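Local coordinates for protein catechol 1,2-dioxygenase (Pseudomonas putida, PDB 2AZQ) that probably catalyses the iron(III)-dependent intradiol cleavage of catechol by dioxygen to cis,cis-muconate, the opening step of a branch of the beta-ketoadipate pathway, at residues L109-A114 with R306-G311; K145-A150 with I226-H231; G149-L154 with R178-A183. All coordinates share one frame; numbering follows the deposited sequence.

Contact 1: residues L109-A114 with R306-G311; sequences LYVAGA and RALQEG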
ATOM      1  N   LEU A 109       9.891   2.643 -13.984  1.00  5.76           N
ATOM      2  CA  LEU A 109      11.079   1.872 -14.362  1.00  4.62           C
ATOM      3  C   LEU A 109      12.419   2.538 -14.708  1.00  4.88           C
ATOM      4  O   LEU A 109      13.173   2.000 -15.520  1.00  6.66           O
ATOM      5  CB  LEU A 109      10.684   0.959 -15.514  1.00  3.95           C
ATOM      6  CG  LEU A 109       9.299   0.321 -15.309  1.00  4.59           C
ATOM      7  CD1 LEU A 109       8.772  -0.178 -16.646  1.00  5.58           C
ATOM      8  CD2 LEU A 109       9.353  -0.771 -14.281  1.00  2.00           C
ATOM      9  N   TYR A 110      12.736   3.673 -14.103  1.00  4.48           N
ATOM     10  CA  TYR A 110      14.012   4.336 -14.361  1.00  5.49           C
ATOM     11  C   TYR A 110      15.095   3.694 -13.499  1.00  7.52           C
ATOM     12  O   TYR A 110      14.782   3.131 -12.455  1.00 10.08           O
ATOM     13  CB  TYR A 110      13.921   5.807 -13.976  1.00  6.45           C
ATOM     14  CG  TYR A 110      15.216   6.568 -14.139  1.00  4.85           C
ATOM     15  CD1 TYR A 110      15.697   6.913 -15.408  1.00  4.57           C
ATOM     16  CD2 TYR A 110      15.950   6.956 -13.020  1.00  2.28           C
ATOM     17  CE1 TYR A 110      16.884   7.651 -15.553  1.00  4.47           C
ATOM     18  CE2 TYR A 110      17.122   7.679 -13.137  1.00  2.15           C
ATOM     19  CZ  TYR A 110      17.591   8.041 -14.400  1.00  6.07           C
ATOM     20  OH  TYR A 110      18.701   8.872 -14.493  1.00  7.03           O
ATOM     21  N   VAL A 111      16.356   3.774 -13.936  1.00  7.82           N
ATOM     22  CA  VAL A 111      17.515   3.239 -13.199  1.00  7.81           C
ATOM     23  C   VAL A 111      18.701   4.208 -13.352  1.00  9.25           C
ATOM     24  O   VAL A 111      19.180   4.471 -14.467  1.00 11.97           O
ATOM     25  CB  VAL A 111      17.990   1.869 -13.714  1.00  6.85           C
ATOM     26  CG1 VAL A 111      19.109   1.379 -12.805  1.00  7.02           C
ATOM     27  CG2 VAL A 111      16.833   0.870 -13.791  1.00  5.16           C
ATOM     28  N   ALA A 112      19.193   4.721 -12.231  1.00 10.13           N
ATOM     29  CA  ALA A 112      20.276   5.699 -12.241  1.00  8.42           C
ATOM     30  C   ALA A 112      21.635   5.223 -12.720  1.00  8.85           C
ATOM     31  O   ALA A 112      21.911   4.034 -12.774  1.00 10.31           O
ATOM     32  CB  ALA A 112      20.410   6.303 -10.861  1.00  9.03           C
ATOM     33  N   GLY A 113      22.472   6.187 -13.085  1.00 10.69           N
ATOM     34  CA  GLY A 113      23.831   5.920 -13.534  1.00 11.11           C
ATOM     35  C   GLY A 113      24.096   5.188 -14.834  1.00 12.10           C
ATOM     36  O   GLY A 113      25.181   4.617 -14.985  1.00 14.33           O
ATOM     37  N   ALA A 114      23.153   5.191 -15.771  1.00 10.38           N
ATOM     38  CA  ALA A 114      23.371   4.489 -17.043  1.00 10.38           C
ATOM     39  C   ALA A 114      24.655   4.952 -17.731  1.00  9.22           C
ATOM     40  O   ALA A 114      25.105   6.076 -17.510  1.00 10.10           O
ATOM     41  CB  ALA A 114      22.185   4.710 -17.977  1.00 10.32           C
ATOM     42  N   ARG A 306      14.417   6.125  -6.820  1.00  7.97           N
ATOM     43  CA  ARG A 306      14.582   5.371  -8.049  1.00  5.69           C
ATOM     44  C   ARG A 306      15.647   4.316  -7.949  1.00  6.36           C
ATOM     45  O   ARG A 306      16.601   4.444  -7.191  1.00  8.03           O
ATOM     46  CB  ARG A 306      14.896   6.328  -9.206  1.00  3.90           C
ATOM     47  CG  ARG A 306      13.770   7.331  -9.462  1.00  2.00           C
ATOM     48  CD  ARG A 306      14.221   8.411 -10.404  1.00  2.00           C
ATOM     49  NE  ARG A 306      13.266   9.505 -10.534  1.00  2.00           N
ATOM     50  CZ  ARG A 306      13.453  10.728 -10.050  1.00  2.00           C
ATOM     51  NH1 ARG A 306      14.564  11.030  -9.390  1.00  2.00           N
ATOM     52  NH2 ARG A 306      12.540  11.656 -10.251  1.00  2.00           N
ATOM     53  N   ALA A 307      15.481   3.263  -8.732  1.00  6.21           N
ATOM     54  CA  ALA A 307      16.444   2.194  -8.730  1.00  7.09           C
ATOM     55  C   ALA A 307      17.856   2.752  -8.865  1.00  8.86           C
ATOM     56  O   ALA A 307      18.199   3.499  -9.807  1.00  7.02           O
ATOM     57  CB  ALA A 307      16.141   1.201  -9.867  1.00  5.12           C
ATOM     58  N   LEU A 308      18.666   2.392  -7.887  1.00 11.56           N
ATOM     59  CA  LEU A 308      20.057   2.787  -7.866  1.00 17.35           C
ATOM     60  C   LEU A 308      20.472   4.234  -7.637  1.00 20.18           C
ATOM     61  O   LEU A 308      21.664   4.513  -7.761  1.00 20.82           O
ATOM     62  CB  LEU A 308      20.770   2.275  -9.129  1.00 16.88           C
ATOM     63  CG  LEU A 308      21.354   0.862  -9.040  1.00 17.86           C
ATOM     64  CD1 LEU A 308      20.341  -0.070  -8.423  1.00 17.98           C
ATOM     65  CD2 LEU A 308      21.790   0.385 -10.430  1.00 18.65           C
ATOM     66  N   GLN A 309      19.579   5.172  -7.323  1.00 22.46           N
ATOM     67  CA  GLN A 309      20.158   6.491  -7.103  1.00 27.00           C
ATOM     68  C   GLN A 309      20.834   6.537  -5.738  1.00 30.75           C
ATOM     69  O   GLN A 309      21.523   7.501  -5.400  1.00 31.55           O
ATOM     70  CB  GLN A 309      19.163   7.643  -7.306  1.00 25.10           C
ATOM     71  CG  GLN A 309      17.812   7.585  -6.651  1.00 25.71           C
ATOM     72  CD  GLN A 309      17.011   8.843  -6.997  1.00 25.78           C
ATOM     73  OE1 GLN A 309      16.818   9.171  -8.164  1.00 24.68           O
ATOM     74  NE2 GLN A 309      16.557   9.553  -5.978  1.00 28.03           N
ATOM     75  N   GLU A 310      20.670   5.443  -4.994  1.00 34.73           N
ATOM     76  CA  GLU A 310      21.245   5.253  -3.660  1.00 37.58           C
ATOM     77  C   GLU A 310      21.332   6.506  -2.782  1.00 39.60           C
ATOM     78  O   GLU A 310      22.319   6.714  -2.073  1.00 39.89           O
ATOM     79  CB  GLU A 310      22.633   4.615  -3.770  1.00 37.24           C
ATOM     80  CG  GLU A 310      22.657   3.277  -4.464  1.00 36.13           C
ATOM     81  CD  GLU A 310      24.057   2.676  -4.480  1.00 37.28           C
ATOM     82  OE1 GLU A 310      24.539   2.264  -3.395  1.00 34.80           O
ATOM     83  OE2 GLU A 310      24.675   2.634  -5.572  1.00 36.82           O
ATOM     84  N   GLY A 311      20.291   7.331  -2.835  1.00 42.26           N
ATOM     85  CA  GLY A 311      20.248   8.536  -2.027  1.00 45.66           C
ATOM     86  C   GLY A 311      19.288   8.325  -0.873  1.00 46.86           C
ATOM     87  O   GLY A 311      18.666   7.232  -0.824  1.00 47.67           O
ATOM     88  OXT GLY A 311      19.156   9.239  -0.022  1.00 47.31           O
TER

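Contact 2: residues K145-A150 with I226-H231; sequences KPLAGA and ISAFGH. Unlike the reference sequence in segment 226-231: Phe229 (reference Pro).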
ATOM      1  N   LYS A 145      17.572  27.691 -30.368  1.00 24.25           N
ATOM      2  CA  LYS A 145      18.967  27.398 -30.652  1.00 24.00           C
ATOM      3  C   LYS A 145      19.539  26.141 -30.007  1.00 23.39           C
ATOM      4  O   LYS A 145      19.037  25.660 -28.992  1.00 22.44           O
ATOM      5  CB  LYS A 145      19.817  28.602 -30.272  1.00 24.63           C
ATOM      6  CG  LYS A 145      19.475  29.787 -31.123  1.00 24.93           C
ATOM      7  CD  LYS A 145      20.415  30.916 -30.923  1.00 25.35           C
ATOM      8  CE  LYS A 145      20.115  31.910 -31.984  1.00 27.77           C
ATOM      9  NZ  LYS A 145      18.652  32.181 -31.940  1.00 31.58           N
ATOM     10  N   PRO A 146      20.584  25.571 -30.629  1.00 22.88           N
ATOM     11  CA  PRO A 146      21.262  24.374 -30.149  1.00 22.14           C
ATOM     12  C   PRO A 146      21.938  24.668 -28.833  1.00 22.36           C
ATOM     13  O   PRO A 146      22.561  25.715 -28.668  1.00 22.78           O
ATOM     14  CB  PRO A 146      22.286  24.094 -31.246  1.00 21.05           C
ATOM     15  CG  PRO A 146      21.621  24.642 -32.453  1.00 23.35           C
ATOM     16  CD  PRO A 146      21.190  25.988 -31.900  1.00 23.05           C
ATOM     17  N   LEU A 147      21.783  23.735 -27.902  1.00 21.62           N
ATOM     18  CA  LEU A 147      22.389  23.802 -26.592  1.00 20.79           C
ATOM     19  C   LEU A 147      23.416  22.690 -26.611  1.00 20.68           C
ATOM     20  O   LEU A 147      23.055  21.520 -26.530  1.00 22.46           O
ATOM     21  CB  LEU A 147      21.359  23.477 -25.517  1.00 21.95           C
ATOM     22  CG  LEU A 147      20.493  24.546 -24.860  1.00 24.13           C
ATOM     23  CD1 LEU A 147      19.037  24.081 -24.711  1.00 22.38           C
ATOM     24  CD2 LEU A 147      21.126  24.862 -23.503  1.00 23.19           C
ATOM     25  N   ALA A 148      24.689  23.022 -26.755  1.00 19.35           N
ATOM     26  CA  ALA A 148      25.692  21.966 -26.725  1.00 17.32           C
ATOM     27  C   ALA A 148      25.841  21.520 -25.266  1.00 15.47           C
ATOM     28  O   ALA A 148      25.611  22.305 -24.336  1.00 14.02           O
ATOM     29  CB  ALA A 148      27.019  22.487 -27.253  1.00 18.50           C
ATOM     30  N   GLY A 149      26.196  20.258 -25.055  1.00 13.89           N
ATOM     31  CA  GLY A 149      26.381  19.778 -23.690  1.00 12.36           C
ATOM     32  C   GLY A 149      25.185  19.482 -22.790  1.00 10.98           C
ATOM     33  O   GLY A 149      25.359  19.388 -21.587  1.00 10.29           O
ATOM     34  N   ALA A 150      23.973  19.368 -23.331  1.00 10.42           N
ATOM     35  CA  ALA A 150      22.830  19.014 -22.487  1.00  8.21           C
ATOM     36  C   ALA A 150      22.854  17.488 -22.455  1.00  7.98           C
ATOM     37  O   ALA A 150      23.360  16.843 -23.385  1.00  7.90           O
ATOM     38  CB  ALA A 150      21.539  19.491 -23.093  1.00  8.93           C
ATOM     39  N   ILE A 226      15.689  15.161 -19.711  1.00  3.83           N
ATOM     40  CA  ILE A 226      16.517  16.106 -20.441  1.00  5.13           C
ATOM     41  C   ILE A 226      16.793  17.304 -19.548  1.00  4.85           C
ATOM     42  O   ILE A 226      15.892  17.893 -18.941  1.00  4.39           O
ATOM     43  CB  ILE A 226      15.846  16.478 -21.789  1.00  6.22           C
ATOM     44  CG1 ILE A 226      15.585  15.165 -22.551  1.00 11.00           C
ATOM     45  CG2 ILE A 226      16.758  17.385 -22.625  1.00  8.19           C
ATOM     46  CD1 ILE A 226      15.434  15.234 -24.040  1.00  8.23           C
ATOM     47  N   SER A 227      18.065  17.647 -19.451  1.00  4.16           N
ATOM     48  CA  SER A 227      18.449  18.714 -18.574  1.00  5.17           C
ATOM     49  C   SER A 227      19.744  19.323 -19.046  1.00  6.20           C
ATOM     50  O   SER A 227      20.546  18.656 -19.665  1.00  6.08           O
ATOM     51  CB  SER A 227      18.553  18.160 -17.145  1.00  3.24           C
ATOM     52  OG  SER A 227      19.353  16.989 -17.100  1.00  2.00           O
ATOM     53  N   ALA A 228      19.913  20.609 -18.778  1.00  8.79           N
ATOM     54  CA  ALA A 228      21.094  21.347 -19.192  1.00 11.49           C
ATOM     55  C   ALA A 228      21.381  22.485 -18.223  1.00 13.34           C
ATOM     56  O   ALA A 228      20.468  23.184 -17.764  1.00 11.79           O
ATOM     57  CB  ALA A 228      20.907  21.901 -20.622  1.00  9.46           C
ATOM     58  N   PHE A 229      22.663  22.651 -17.911  1.00 16.22           N
ATOM     59  CA  PHE A 229      23.107  23.693 -16.998  1.00 19.54           C
ATOM     60  C   PHE A 229      22.342  24.977 -17.297  1.00 18.85           C
ATOM     61  O   PHE A 229      22.409  25.499 -18.410  1.00 18.93           O
ATOM     62  CB  PHE A 229      24.585  23.911 -17.214  1.00 23.71           C
ATOM     63  CG  PHE A 229      25.385  22.654 -17.143  1.00 30.49           C
ATOM     64  CD1 PHE A 229      24.987  21.519 -17.859  1.00 33.15           C
ATOM     65  CD2 PHE A 229      26.556  22.592 -16.364  1.00 34.02           C
ATOM     66  CE1 PHE A 229      25.749  20.320 -17.802  1.00 36.96           C
ATOM     67  CE2 PHE A 229      27.328  21.410 -16.292  1.00 35.53           C
ATOM     68  CZ  PHE A 229      26.923  20.268 -17.014  1.00 36.66           C
ATOM     69  N   GLY A 230      21.584  25.463 -16.322  1.00 18.50           N
ATOM     70  CA  GLY A 230      20.834  26.698 -16.520  1.00 16.54           C
ATOM     71  C   GLY A 230      19.523  26.561 -17.274  1.00 15.82           C
ATOM     72  O   GLY A 230      18.992  27.527 -17.839  1.00 13.65           O
ATOM     73  N   HIS A 231      18.988  25.345 -17.286  1.00 15.37           N
ATOM     74  CA  HIS A 231      17.729  25.104 -17.966  1.00 14.53           C
ATOM     75  C   HIS A 231      16.807  24.223 -17.103  1.00 12.46           C
ATOM     76  O   HIS A 231      17.254  23.576 -16.152  1.00 10.95           O
ATOM     77  CB  HIS A 231      18.022  24.557 -19.382  1.00 16.24           C
ATOM     78  CG  HIS A 231      18.664  25.579 -20.289  1.00 19.82           C
ATOM     79  ND1 HIS A 231      17.984  26.685 -20.772  1.00 20.29           N
ATOM     80  CD2 HIS A 231      19.943  25.706 -20.733  1.00 19.94           C
ATOM     81  CE1 HIS A 231      18.813  27.443 -21.472  1.00 20.17           C
ATOM     82  NE2 HIS A 231      20.007  26.872 -21.466  1.00 20.09           N
TER

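Contact 3: residues G149-L154 with R178-A183; sequences GATVDL and RIITDA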
ATOM      1  N   GLY A 149      26.196  20.258 -25.055  1.00 13.89           N
ATOM      2  CA  GLY A 149      26.381  19.778 -23.690  1.00 12.36           C
ATOM      3  C   GLY A 149      25.185  19.482 -22.790  1.00 10.98           C
ATOM      4  O   GLY A 149      25.359  19.388 -21.587  1.00 10.29           O
ATOM      5  N   ALA A 150      23.973  19.368 -23.331  1.00 10.42           N
ATOM      6  CA  ALA A 150      22.830  19.014 -22.487  1.00  8.21           C
ATOM      7  C   ALA A 150      22.854  17.488 -22.455  1.00  7.98           C
ATOM      8  O   ALA A 150      23.360  16.843 -23.385  1.00  7.90           O
ATOM      9  CB  ALA A 150      21.539  19.491 -23.093  1.00  8.93           C
ATOM     10  N   THR A 151      22.322  16.914 -21.384  1.00  5.62           N
ATOM     11  CA  THR A 151      22.281  15.463 -21.222  1.00  3.63           C
ATOM     12  C   THR A 151      20.928  14.890 -21.584  1.00  2.00           C
ATOM     13  O   THR A 151      19.920  15.353 -21.076  1.00  4.19           O
ATOM     14  CB  THR A 151      22.584  15.076 -19.761  1.00  2.92           C
ATOM     15  OG1 THR A 151      23.977  15.259 -19.502  1.00  2.60           O
ATOM     16  CG2 THR A 151      22.187  13.639 -19.480  1.00  4.22           C
ATOM     17  N   VAL A 152      20.868  13.932 -22.492  1.00  2.00           N
ATOM     18  CA  VAL A 152      19.566  13.336 -22.744  1.00  2.24           C
ATOM     19  C   VAL A 152      19.703  11.918 -22.183  1.00  2.00           C
ATOM     20  O   VAL A 152      20.526  11.110 -22.663  1.00  2.00           O
ATOM     21  CB  VAL A 152      19.113  13.319 -24.261  1.00  2.00           C
ATOM     22  CG1 VAL A 152      19.916  14.307 -25.093  1.00  2.00           C
ATOM     23  CG2 VAL A 152      19.130  11.903 -24.808  1.00  4.46           C
ATOM     24  N   ASP A 153      18.927  11.673 -21.123  1.00  2.00           N
ATOM     25  CA  ASP A 153      18.880  10.410 -20.375  1.00  2.00           C
ATOM     26  C   ASP A 153      17.711   9.549 -20.884  1.00  2.57           C
ATOM     27  O   ASP A 153      16.557   9.860 -20.569  1.00  3.00           O
ATOM     28  CB  ASP A 153      18.626  10.738 -18.920  1.00  2.00           C
ATOM     29  CG  ASP A 153      19.158   9.701 -17.985  1.00  3.29           C
ATOM     30  OD1 ASP A 153      19.075   8.499 -18.338  1.00  4.19           O
ATOM     31  OD2 ASP A 153      19.625  10.104 -16.888  1.00  2.00           O
ATOM     32  N   LEU A 154      17.990   8.471 -21.627  1.00  2.00           N
ATOM     33  CA  LEU A 154      16.905   7.652 -22.175  1.00  2.00           C
ATOM     34  C   LEU A 154      16.892   6.160 -21.872  1.00  2.00           C
ATOM     35  O   LEU A 154      17.931   5.509 -21.769  1.00  2.00           O
ATOM     36  CB  LEU A 154      16.819   7.821 -23.706  1.00  2.00           C
ATOM     37  CG  LEU A 154      17.891   7.229 -24.648  1.00  2.21           C
ATOM     38  CD1 LEU A 154      17.461   7.532 -26.088  1.00  2.07           C
ATOM     39  CD2 LEU A 154      19.279   7.786 -24.368  1.00  2.00           C
ATOM     40  N   ARG A 178      23.017   7.708 -21.207  1.00  3.65           N
ATOM     41  CA  ARG A 178      23.022   9.135 -21.026  1.00  3.98           C
ATOM     42  C   ARG A 178      23.909   9.691 -22.140  1.00  4.74           C
ATOM     43  O   ARG A 178      25.128   9.502 -22.143  1.00  4.68           O
ATOM     44  CB  ARG A 178      23.533   9.502 -19.637  1.00  3.55           C
ATOM     45  CG  ARG A 178      22.452   9.560 -18.556  1.00  2.00           C
ATOM     46  CD  ARG A 178      23.078   9.924 -17.213  1.00  2.00           C
ATOM     47  NE  ARG A 178      23.938   8.838 -16.765  1.00  2.32           N
ATOM     48  CZ  ARG A 178      24.952   8.967 -15.916  1.00  5.75           C
ATOM     49  NH1 ARG A 178      25.259  10.145 -15.400  1.00  6.46           N
ATOM     50  NH2 ARG A 178      25.669   7.903 -15.583  1.00  8.54           N
ATOM     51  N   ILE A 179      23.254  10.333 -23.108  1.00  5.99           N
ATOM     52  CA  ILE A 179      23.916  10.932 -24.278  1.00  7.22           C
ATOM     53  C   ILE A 179      24.164  12.422 -24.069  1.00  5.91           C
ATOM     54  O   ILE A 179      23.240  13.145 -23.744  1.00  5.03           O
ATOM     55  CB  ILE A 179      23.034  10.764 -25.567  1.00  6.61           C
ATOM     56  CG1 ILE A 179      22.921   9.290 -25.953  1.00  7.12           C
ATOM     57  CG2 ILE A 179      23.651  11.500 -26.720  1.00  9.17           C
ATOM     58  CD1 ILE A 179      21.969   9.010 -27.093  1.00  4.54           C
ATOM     59  N   ILE A 180      25.404  12.873 -24.244  1.00  7.01           N
ATOM     60  CA  ILE A 180      25.748  14.311 -24.111  1.00  9.88           C
ATOM     61  C   ILE A 180      25.635  14.999 -25.478  1.00 10.58           C
ATOM     62  O   ILE A 180      26.274  14.560 -26.431  1.00 13.04           O
ATOM     63  CB  ILE A 180      27.217  14.549 -23.688  1.00  8.81           C
ATOM     64  CG1 ILE A 180      27.558  13.771 -22.410  1.00  6.43           C
ATOM     65  CG2 ILE A 180      27.456  16.030 -23.561  1.00  8.23           C
ATOM     66  CD1 ILE A 180      26.658  14.023 -21.262  1.00  6.48           C
ATOM     67  N   THR A 181      24.863  16.069 -25.608  1.00 10.74           N
ATOM     68  CA  THR A 181      24.774  16.687 -26.938  1.00 11.50           C
ATOM     69  C   THR A 181      26.081  17.356 -27.370  1.00 12.52           C
ATOM     70  O   THR A 181      26.790  17.911 -26.538  1.00 12.16           O
ATOM     71  CB  THR A 181      23.596  17.723 -27.051  1.00  9.01           C
ATOM     72  OG1 THR A 181      23.628  18.660 -25.968  1.00  5.72           O
ATOM     73  CG2 THR A 181      22.269  17.007 -27.081  1.00  7.57           C
ATOM     74  N   ASP A 182      26.405  17.281 -28.667  1.00 14.05           N
ATOM     75  CA  ASP A 182      27.630  17.899 -29.208  1.00 14.77           C
ATOM     76  C   ASP A 182      27.512  19.414 -29.549  1.00 17.46           C
ATOM     77  O   ASP A 182      26.496  20.066 -29.266  1.00 18.42           O
ATOM     78  CB  ASP A 182      28.125  17.102 -30.432  1.00 11.34           C
ATOM     79  CG  ASP A 182      27.141  17.103 -31.600  1.00 11.15           C
ATOM     80  OD1 ASP A 182      27.178  16.156 -32.418  1.00 10.14           O
ATOM     81  OD2 ASP A 182      26.342  18.049 -31.736  1.00 10.22           O
ATOM     82  N   ALA A 183      28.567  19.973 -30.133  1.00 20.19           N
ATOM     83  CA  ALA A 183      28.596  21.391 -30.499  1.00 21.29           C
ATOM     84  C   ALA A 183      27.329  21.828 -31.204  1.00 21.93           C
ATOM     85  O   ALA A 183      26.824  22.919 -30.958  1.00 22.29           O
ATOM     86  CB  ALA A 183      29.806  21.688 -31.391  1.00 20.59           C
TER

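Contact 1: residues L109-A114 with R306-G311
The carbonyl oxygen of Ala307 is gripped twice by the 109-114 loop: Ala112 N donates a nearly straight hydrogen bond to it (2.9 Å, 167° at the hydrogen), arriving almost in line with the carbonyl, and the CA-H of Val111 adds a weaker contact, Val111 CA lying 3.5 Å from Ala307 O. Ala307 is the second residue of a type II beta turn from Arg306 to Gln309, closed by Gln309 N on Arg306 O at 3.1 Å. Around the polar centre the packing is apolar. Val111 and Leu308 run side by side, CG1 against CD2 at 3.7 Å, while the other branch, Val111 CG2, meets Ala307 CB at 4.0 Å. Ala112 CB rests on the backbone of the turn at Gln309 CA. The Tyr110 ring swings out with CG anti to its own N (chi1 177°), bringing CD2 to the CD methylene of Arg306 at 3.5 Å; the guanidinium beyond stands almost perpendicular to the ring. That guanidinium bonds in its plane through NH1 to Gln309 OE1 (3.2 Å), NH1 also bonds to Ser302 O, and NE forms a salt bridge with Glu106. With an alanine in place of Arg306, Glu106 would probably lose this salt-bridge partner, the Gln309 amide would be less firmly held and the Tyr110 ring would lack its CD methylene. Tyr110 OH bonds to Asp153, and its ring packs edge-to-face with Trp155. The C-terminal tail is thus tied to the loop before strand 116-118 by one good backbone bond, reinforced by aliphatic contacts and an arginine with several partners.

Contact 2: residues K145-A150 with I226-H231
The imidazole of His231 has Leu147 over one of its faces, CD1 lying above the ring, whereas the second methyl, CD2, approaches the side formed by NE2 and CD2 of the histidine; that approach is very close in this model, and its exact spacing is doubtful. The two residues belong to two type II beta turns, Leu147 to Ala150 and Ala228 to His231, which face each other at one end of the beta-sandwich of the intradiol dioxygenase domain. The ring's ND1 makes a weak hydrogen bond to Gln291 O. The other flat group, the ring of Phe229, a proline in the reference sequence, meets the opposing segment obliquely, with CE1 3.9 Å from Gly149 O. The first turn leads into strand 151-155 and the second follows strand 217-227. Each has a glycine with positive phi at its third position, Gly149 at 75° and Gly230 at 81°. The contact itself is mainly apolar. Leu147 and His231 reach toward each other from opposite directions, both with CG anti to the carbonyl carbon (chi1 -90° in the leucine), which carries the leucine methyls to the imidazole. Leu147 CD2 also meets Ala228 CB at 4.1 Å, and the leucine side chain touches Val139 of strand 132-140. The turns draw nearest at Ala150 and Ala228, whose CA atoms are 4.4 Å apart, just beyond the point where the two strands pair through Thr151 and Ser227. There Ala150 CA lies 3.6 Å from Ser227 O, and the methyl carbons Ala150 CB and Ala228 CB meet at 3.5 Å.

Contact 3: residues G149-L154 with R178-A183
Backbone hydrogen bonds join Val152 and Ile179 in both directions: Val152 N reaches Ile179 O at 2.8 Å, in the carbonyl plane, and Ile179 N returns to Val152 O at 2.9 Å. This is the hydrogen-bonded pair of an antiparallel arrangement, flanked by the non-hydrogen-bonded pairs Thr151 with Ile180 and Asp153 with Arg178. Past the strand ends the pairing continues, Thr181 N bonding to Ala150 O and Gly149 N meeting Thr181 O from above the carbonyl plane. A side-chain bond reinforces it: chi1 of 50° sets Thr181 OG1 between its own N and carbonyl carbon, where it accepts a hydrogen bond from Ala150 N (2.8 Å) and also bonds to Leu147 O. Among apolar contacts, Val152 CG2 lies alongside Ile179 CB at 4.1 Å, and Leu154 CD2 meets Ile179 CD1 at 4.0 Å. The charged pair runs side by side, Asp153 OD2 against the CG methylene of Arg178, but OD2 is 4.5 Å from Arg178 NE, beyond a salt bridge; a bend at chi3 (-67°) takes the guanidinium onward to Ala114 O, while OD2 has Tyr110 as its partner. Within the sheet, strand 151-155 has strand 217-227 as its other neighbour and strand 176-180 has strand 116-118; the face bearing Val152 and Ile179 packs on Val139 of strand 132-140 and on Tyr187 of strand 186-192.

Contacts 2 and 3 share Gly149 and Ala150, and their centres lie about 8 Å apart; strand 151-155 carries contact 3 on one side and pairs with strand 217-227, which leads into contact 2, through Ser227 O and Thr151 N at 3.0 Å. Both lie inside the long chain loop closed by contact 1. Contact 1 touches contact 3 through two probable hydrogen bonds, Tyr110 OH to Asp153 OD2 at 2.8 Å and Arg178 NH2 to Ala114 O at 2.7 Å. The side chains of Tyr110 and Leu154 lie about 9 and 11 Å from the iron, and that of Gln309 about 10 Å from a bound phosphatidylcholine, whereas contact 2 is away from both sites.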